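Local coordinates for tyrosine-protein phosphatase YwqE (Bacillus subtilis, PDB 3QY7) that removes phosphate from phosphotyrosine-containing proteins, among them YwqD, YwqF and Ssb, as a manganese-dependent phosphatase, at residues P137-Y151 with Q174-I188. Numbering follows the deposited sequence.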
loop_
_atom_site.group_PDB
_atom_site.type_symbol
_atom_site.label_atom_id
_atom_site.label_comp_id
_atom_site.label_asym_id
_atom_site.label_seq_id
_atom_site.Cartn_x
_atom_site.Cartn_y
_atom_site.Cartn_z
ATOM N N PRO A 137 -7.646 -2.577 3.310
ATOM C CA PRO A 137 -8.854 -3.378 3.515
ATOM C C PRO A 137 -9.847 -2.682 4.451
ATOM O O PRO A 137 -11.062 -2.931 4.340
ATOM C CB PRO A 137 -8.319 -4.677 4.138
ATOM C CG PRO A 137 -7.011 -4.270 4.779
ATOM C CD PRO A 137 -6.442 -3.272 3.802
ATOM N N GLU A 138 -9.345 -1.818 5.342
ATOM C CA GLU A 138 -10.210 -1.061 6.277
ATOM C C GLU A 138 -11.175 -0.099 5.571
ATOM O O GLU A 138 -12.204 0.295 6.140
ATOM C CB GLU A 138 -9.359 -0.325 7.338
ATOM C CG GLU A 138 -8.735 1.039 6.904
ATOM C CD GLU A 138 -7.485 0.937 6.024
ATOM O OE1 GLU A 138 -6.840 1.981 5.844
ATOM O OE2 GLU A 138 -7.133 -0.149 5.522
ATOM N N ARG A 139 -10.839 0.288 4.345
ATOM C CA ARG A 139 -11.633 1.209 3.541
ATOM C C ARG A 139 -12.631 0.491 2.631
ATOM O O ARG A 139 -13.305 1.136 1.821
ATOM C CB ARG A 139 -10.721 2.099 2.690
ATOM C CG ARG A 139 -10.132 3.296 3.414
ATOM C CD ARG A 139 -11.049 4.497 3.203
ATOM N NE ARG A 139 -10.342 5.763 3.346
ATOM C CZ ARG A 139 -10.873 6.958 3.104
ATOM N NH1 ARG A 139 -12.132 7.074 2.687
ATOM N NH2 ARG A 139 -10.134 8.042 3.280
ATOM N N ASN A 140 -12.707 -0.832 2.750
ATOM C CA ASN A 140 -13.641 -1.626 1.956
ATOM C C ASN A 140 -14.953 -1.851 2.721
ATOM O O ASN A 140 -14.944 -2.380 3.833
ATOM C CB ASN A 140 -13.013 -2.971 1.586
ATOM C CG ASN A 140 -13.896 -3.787 0.679
ATOM O OD1 ASN A 140 -14.777 -4.503 1.145
ATOM N ND2 ASN A 140 -13.655 -3.694 -0.624
ATOM N N ARG A 141 -16.066 -1.462 2.101
ATOM C CA ARG A 141 -17.388 -1.542 2.743
ATOM C C ARG A 141 -17.757 -2.962 3.180
ATOM O O ARG A 141 -18.251 -3.156 4.293
ATOM C CB ARG A 141 -18.488 -0.974 1.837
ATOM C CG ARG A 141 -19.708 -0.421 2.607
ATOM C CD ARG A 141 -21.058 -0.685 1.925
ATOM N NE ARG A 141 -21.073 -0.381 0.494
ATOM C CZ ARG A 141 -21.488 0.764 -0.042
ATOM N NH1 ARG A 141 -21.928 1.754 0.725
ATOM N NH2 ARG A 141 -21.458 0.923 -1.360
ATOM N N GLU A 142 -17.527 -3.949 2.309
ATOM C CA GLU A 142 -17.834 -5.344 2.648
ATOM C C GLU A 142 -16.958 -5.945 3.747
ATOM O O GLU A 142 -17.444 -6.694 4.600
ATOM C CB GLU A 142 -17.826 -6.247 1.409
ATOM C CG GLU A 142 -18.458 -7.602 1.685
ATOM C CD GLU A 142 -18.678 -8.462 0.452
ATOM O OE1 GLU A 142 -18.261 -8.086 -0.672
ATOM O OE2 GLU A 142 -19.287 -9.545 0.628
ATOM N N ILE A 143 -15.658 -5.646 3.734
ATOM C CA ILE A 143 -14.806 -6.100 4.822
ATOM C C ILE A 143 -15.256 -5.464 6.143
ATOM O O ILE A 143 -15.261 -6.119 7.181
ATOM C CB ILE A 143 -13.309 -5.811 4.546
ATOM C CG1 ILE A 143 -12.809 -6.703 3.410
ATOM C CG2 ILE A 143 -12.480 -6.008 5.798
ATOM C CD1 ILE A 143 -11.437 -6.305 2.854
ATOM N N ARG A 144 -15.627 -4.191 6.087
ATOM C CA ARG A 144 -16.148 -3.462 7.246
ATOM C C ARG A 144 -17.413 -4.140 7.799
ATOM O O ARG A 144 -17.565 -4.304 9.009
ATOM C CB ARG A 144 -16.433 -2.015 6.836
ATOM C CG ARG A 144 -16.976 -1.100 7.920
ATOM C CD ARG A 144 -15.870 -0.360 8.655
ATOM N NE ARG A 144 -16.450 0.667 9.514
ATOM C CZ ARG A 144 -16.477 1.968 9.234
ATOM N NH1 ARG A 144 -15.919 2.445 8.119
ATOM N NH2 ARG A 144 -17.055 2.799 10.086
ATOM N N GLU A 145 -18.299 -4.545 6.897
ATOM C CA GLU A 145 -19.532 -5.242 7.273
ATOM C C GLU A 145 -19.309 -6.704 7.679
ATOM O O GLU A 145 -20.030 -7.256 8.524
ATOM C CB GLU A 145 -20.536 -5.135 6.126
ATOM C CG GLU A 145 -21.147 -3.737 6.003
ATOM C CD GLU A 145 -21.730 -3.438 4.627
ATOM O OE1 GLU A 145 -21.727 -4.337 3.750
ATOM O OE2 GLU A 145 -22.192 -2.290 4.420
ATOM N N ASN A 146 -18.309 -7.333 7.077
ATOM C CA ASN A 146 -18.058 -8.751 7.287
ATOM C C ASN A 146 -16.543 -8.976 7.315
ATOM O O ASN A 146 -15.961 -9.410 6.317
ATOM C CB ASN A 146 -18.750 -9.575 6.188
ATOM C CG ASN A 146 -18.508 -11.078 6.307
ATOM O OD1 ASN A 146 -18.131 -11.600 7.365
ATOM N ND2 ASN A 146 -18.737 -11.787 5.202
ATOM N N PRO A 147 -15.902 -8.681 8.463
ATOM C CA PRO A 147 -14.431 -8.738 8.516
ATOM C C PRO A 147 -13.859 -10.139 8.316
ATOM O O PRO A 147 -12.681 -10.271 7.969
ATOM C CB PRO A 147 -14.092 -8.215 9.915
ATOM C CG PRO A 147 -15.340 -7.609 10.448
ATOM C CD PRO A 147 -16.475 -8.301 9.764
ATOM N N SER A 148 -14.683 -11.171 8.519
ATOM C CA SER A 148 -14.261 -12.555 8.323
ATOM C C SER A 148 -13.698 -12.792 6.918
ATOM O O SER A 148 -12.874 -13.681 6.722
ATOM C CB SER A 148 -15.414 -13.534 8.626
ATOM O OG SER A 148 -16.301 -13.673 7.519
ATOM N N LEU A 149 -14.135 -11.986 5.954
ATOM C CA LEU A 149 -13.635 -12.075 4.582
ATOM C C LEU A 149 -12.132 -11.818 4.533
ATOM O O LEU A 149 -11.398 -12.512 3.817
ATOM C CB LEU A 149 -14.335 -11.075 3.669
ATOM C CG LEU A 149 -15.826 -11.312 3.427
ATOM C CD1 LEU A 149 -16.433 -10.118 2.711
ATOM C CD2 LEU A 149 -16.057 -12.601 2.624
ATOM N N LEU A 150 -11.687 -10.804 5.274
ATOM C CA LEU A 150 -10.254 -10.505 5.318
ATOM C C LEU A 150 -9.506 -11.585 6.068
ATOM O O LEU A 150 -8.439 -12.051 5.623
ATOM C CB LEU A 150 -9.973 -9.123 5.925
ATOM C CG LEU A 150 -8.490 -8.754 6.075
ATOM C CD1 LEU A 150 -7.838 -8.612 4.715
ATOM C CD2 LEU A 150 -8.392 -7.453 6.853
ATOM N N TYR A 151 -10.069 -11.998 7.203
ATOM C CA TYR A 151 -9.506 -13.094 7.959
ATOM C C TYR A 151 -9.225 -14.285 7.032
ATOM O O TYR A 151 -8.134 -14.832 7.053
ATOM C CB TYR A 151 -10.438 -13.521 9.091
ATOM C CG TYR A 151 -10.118 -14.886 9.621
ATOM C CD1 TYR A 151 -10.869 -15.995 9.225
ATOM C CD2 TYR A 151 -9.048 -15.086 10.488
ATOM C CE1 TYR A 151 -10.575 -17.259 9.689
ATOM C CE2 TYR A 151 -8.741 -16.354 10.963
ATOM C CZ TYR A 151 -9.517 -17.436 10.556
ATOM O OH TYR A 151 -9.241 -18.698 11.015
ATOM N N GLN A 174 -14.426 6.630 12.823
ATOM C CA GLN A 174 -14.905 5.295 12.629
ATOM C C GLN A 174 -13.843 4.437 11.963
ATOM O O GLN A 174 -13.599 3.372 12.390
ATOM C CB GLN A 174 -16.184 5.284 11.830
ATOM C CG GLN A 174 -17.332 5.834 12.636
ATOM C CD GLN A 174 -17.432 5.212 13.985
ATOM O OE1 GLN A 174 -17.162 5.827 15.002
ATOM N NE2 GLN A 174 -17.805 3.955 13.997
ATOM N N LEU A 175 -13.254 4.963 10.905
ATOM C CA LEU A 175 -12.187 4.279 10.238
ATOM C C LEU A 175 -11.078 3.898 11.266
ATOM O O LEU A 175 -10.610 2.784 11.267
ATOM C CB LEU A 175 -11.678 5.170 9.103
ATOM C CG LEU A 175 -11.297 4.658 7.731
ATOM C CD1 LEU A 175 -12.212 3.572 7.271
ATOM C CD2 LEU A 175 -11.128 5.712 6.646
ATOM N N LYS A 176 -10.695 4.810 12.168
ATOM C CA LYS A 176 -9.641 4.495 13.169
ATOM C C LYS A 176 -9.966 3.292 14.064
ATOM O O LYS A 176 -9.140 2.402 14.290
ATOM C CB LYS A 176 -9.319 5.706 14.064
ATOM C CG LYS A 176 -8.269 5.408 15.134
ATOM C CD LYS A 176 -7.911 6.648 15.948
ATOM C CE LYS A 176 -7.032 6.264 17.111
ATOM N NZ LYS A 176 -6.611 7.442 17.918
ATOM N N ALA A 177 -11.172 3.294 14.616
ATOM C CA ALA A 177 -11.633 2.220 15.465
ATOM C C ALA A 177 -11.577 0.855 14.760
ATOM O O ALA A 177 -11.111 -0.129 15.339
ATOM C CB ALA A 177 -13.060 2.525 15.927
ATOM N N PHE A 178 -12.033 0.825 13.507
ATOM C CA PHE A 178 -12.032 -0.413 12.727
ATOM C C PHE A 178 -10.606 -0.903 12.442
ATOM O O PHE A 178 -10.315 -2.099 12.521
ATOM C CB PHE A 178 -12.825 -0.247 11.435
ATOM C CG PHE A 178 -12.947 -1.520 10.639
ATOM C CD1 PHE A 178 -13.428 -2.688 11.230
ATOM C CD2 PHE A 178 -12.590 -1.548 9.305
ATOM C CE1 PHE A 178 -13.539 -3.867 10.501
ATOM C CE2 PHE A 178 -12.709 -2.732 8.563
ATOM C CZ PHE A 178 -13.173 -3.882 9.163
ATOM N N SER A 179 -9.719 0.038 12.152
ATOM C CA SER A 179 -8.348 -0.284 11.777
ATOM C C SER A 179 -7.609 -0.965 12.915
ATOM O O SER A 179 -6.848 -1.915 12.707
ATOM C CB SER A 179 -7.610 0.996 11.371
ATOM O OG SER A 179 -8.237 1.648 10.291
ATOM N N LEU A 180 -7.825 -0.470 14.132
ATOM C CA LEU A 180 -7.234 -1.062 15.317
ATOM C C LEU A 180 -7.707 -2.504 15.543
ATOM O O LEU A 180 -6.933 -3.342 15.988
ATOM C CB LEU A 180 -7.526 -0.192 16.544
ATOM C CG LEU A 180 -6.713 1.104 16.625
ATOM C CD1 LEU A 180 -7.269 1.954 17.758
ATOM C CD2 LEU A 180 -5.235 0.790 16.871
ATOM N N ARG A 181 -8.975 -2.767 15.222
ATOM C CA ARG A 181 -9.528 -4.126 15.256
ATOM C C ARG A 181 -8.763 -5.056 14.322
ATOM O O ARG A 181 -8.353 -6.143 14.739
ATOM C CB ARG A 181 -11.033 -4.124 14.939
ATOM C CG ARG A 181 -11.875 -3.565 16.090
ATOM C CD ARG A 181 -13.296 -3.253 15.665
ATOM N NE ARG A 181 -14.053 -4.440 15.277
ATOM C CZ ARG A 181 -15.104 -4.418 14.461
ATOM N NH1 ARG A 181 -15.525 -3.273 13.936
ATOM N NH2 ARG A 181 -15.736 -5.540 14.160
ATOM N N LEU A 182 -8.542 -4.612 13.087
ATOM C CA LEU A 182 -7.805 -5.419 12.091
ATOM C C LEU A 182 -6.355 -5.672 12.511
ATOM O O LEU A 182 -5.841 -6.791 12.380
ATOM C CB LEU A 182 -7.872 -4.757 10.707
ATOM C CG LEU A 182 -9.257 -4.527 10.075
ATOM C CD1 LEU A 182 -9.197 -3.963 8.652
ATOM C CD2 LEU A 182 -10.106 -5.820 10.139
ATOM N N VAL A 183 -5.696 -4.634 13.024
ATOM C CA VAL A 183 -4.320 -4.783 13.499
ATOM C C VAL A 183 -4.224 -5.794 14.652
ATOM O O VAL A 183 -3.364 -6.666 14.647
ATOM C CB VAL A 183 -3.662 -3.433 13.920
ATOM C CG1 VAL A 183 -2.289 -3.701 14.512
ATOM C CG2 VAL A 183 -3.537 -2.467 12.705
ATOM N N GLU A 184 -5.120 -5.671 15.629
ATOM C CA GLU A 184 -5.188 -6.591 16.766
ATOM C C GLU A 184 -5.310 -8.056 16.338
ATOM O O GLU A 184 -4.697 -8.937 16.943
ATOM C CB GLU A 184 -6.397 -6.232 17.625
ATOM C CG GLU A 184 -6.370 -6.891 18.973
ATOM C CD GLU A 184 -7.568 -6.542 19.817
ATOM O OE1 GLU A 184 -8.578 -7.277 19.760
ATOM O OE2 GLU A 184 -7.484 -5.545 20.556
ATOM N N ALA A 185 -6.113 -8.288 15.302
ATOM C CA ALA A 185 -6.390 -9.631 14.784
ATOM C C ALA A 185 -5.268 -10.194 13.906
ATOM O O ALA A 185 -5.418 -11.269 13.305
ATOM C CB ALA A 185 -7.696 -9.614 14.014
ATOM N N ASN A 186 -4.149 -9.466 13.829
ATOM C CA ASN A 186 -2.979 -9.885 13.030
ATOM C C ASN A 186 -3.258 -9.979 11.530
ATOM O O ASN A 186 -2.625 -10.764 10.819
ATOM C CB ASN A 186 -2.384 -11.207 13.554
ATOM C CG ASN A 186 -1.824 -11.084 14.954
ATOM O OD1 ASN A 186 -1.981 -11.989 15.788
ATOM N ND2 ASN A 186 -1.162 -9.967 15.229
ATOM N N LEU A 187 -4.205 -9.183 11.050
ATOM C CA LEU A 187 -4.616 -9.231 9.652
ATOM C C LEU A 187 -3.925 -8.201 8.774
ATOM O O LEU A 187 -4.115 -8.191 7.558
ATOM C CB LEU A 187 -6.136 -9.065 9.539
ATOM C CG LEU A 187 -6.988 -10.137 10.215
ATOM C CD1 LEU A 187 -8.433 -9.851 9.860
ATOM C CD2 LEU A 187 -6.597 -11.562 9.793
ATOM N N ILE A 188 -3.136 -7.339 9.412
ATOM C CA ILE A 188 -2.416 -6.256 8.750
ATOM C C ILE A 188 -0.916 -6.541 8.836
ATOM O O ILE A 188 -0.420 -6.930 9.890
ATOM C CB ILE A 188 -2.701 -4.910 9.474
ATOM C CG1 ILE A 188 -4.205 -4.588 9.475
ATOM C CG2 ILE A 188 -1.863 -3.750 8.902
ATOM C CD1 ILE A 188 -4.912 -4.500 8.102
HETATM O O HOH W 1 -17.134 -4.270 11.828
#
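Gln174 meets Arg144 at the exposed end of the contact. Its CB lies 3.2 Å from Arg144 NH2, and its backbone O sits over one face of the guanidinium. Leu175 splits its two methyls. CD1 rests on Glu138 O, while CD2 covers a face of the Arg139 guanidinium, 3.4 Å from Arg139 NE. Phe178 fills the centre. With CG anti to the backbone N (chi1 -176°), its ring reaches between the 3-10 turn 137-139 and helix 141-145. Arg144 CD makes a CH-pi contact 3.9 Å from the Phe178 ring centroid, over one face. Leu182 CG of its own helix lies over the opposite face. Glu138 O and Pro147 CG come to the ring edge. Ser179 OG donates to Leu175 O and also touches Glu138 CG at 3.5 Å. The Glu138 carboxylate turns elsewhere, to Ser166 and Thr163. A water bridges Arg181 to Arg144, accepting from Arg181 NH1 and donating to Arg144 O. Leu182 CD1 packs on Glu138 CB, and both its methyls touch Leu150 CD2. A Schellman motif with Asn186 at C-prime then ends the helix. Leu187 lies alongside Leu150, pointing the opposite way, with Leu187 CD1 3.8 Å from Leu150 CD2. Its CD2 reaches Tyr151 CA. Ile188 CD1 closes the row against Pro137 CG, 3.9 Å away. No direct hydrogen bond joins the two segments. The axes of helices 141-145 and 174-184 cross at 68°, 11.8 Å apart, with the Phe178 ring between them. Here, against strand 159-163 of a PHP-like TIM barrel, the helices following strands 131-135 and 159-163 meet; turn 137-139 directly follows iron ligand His136.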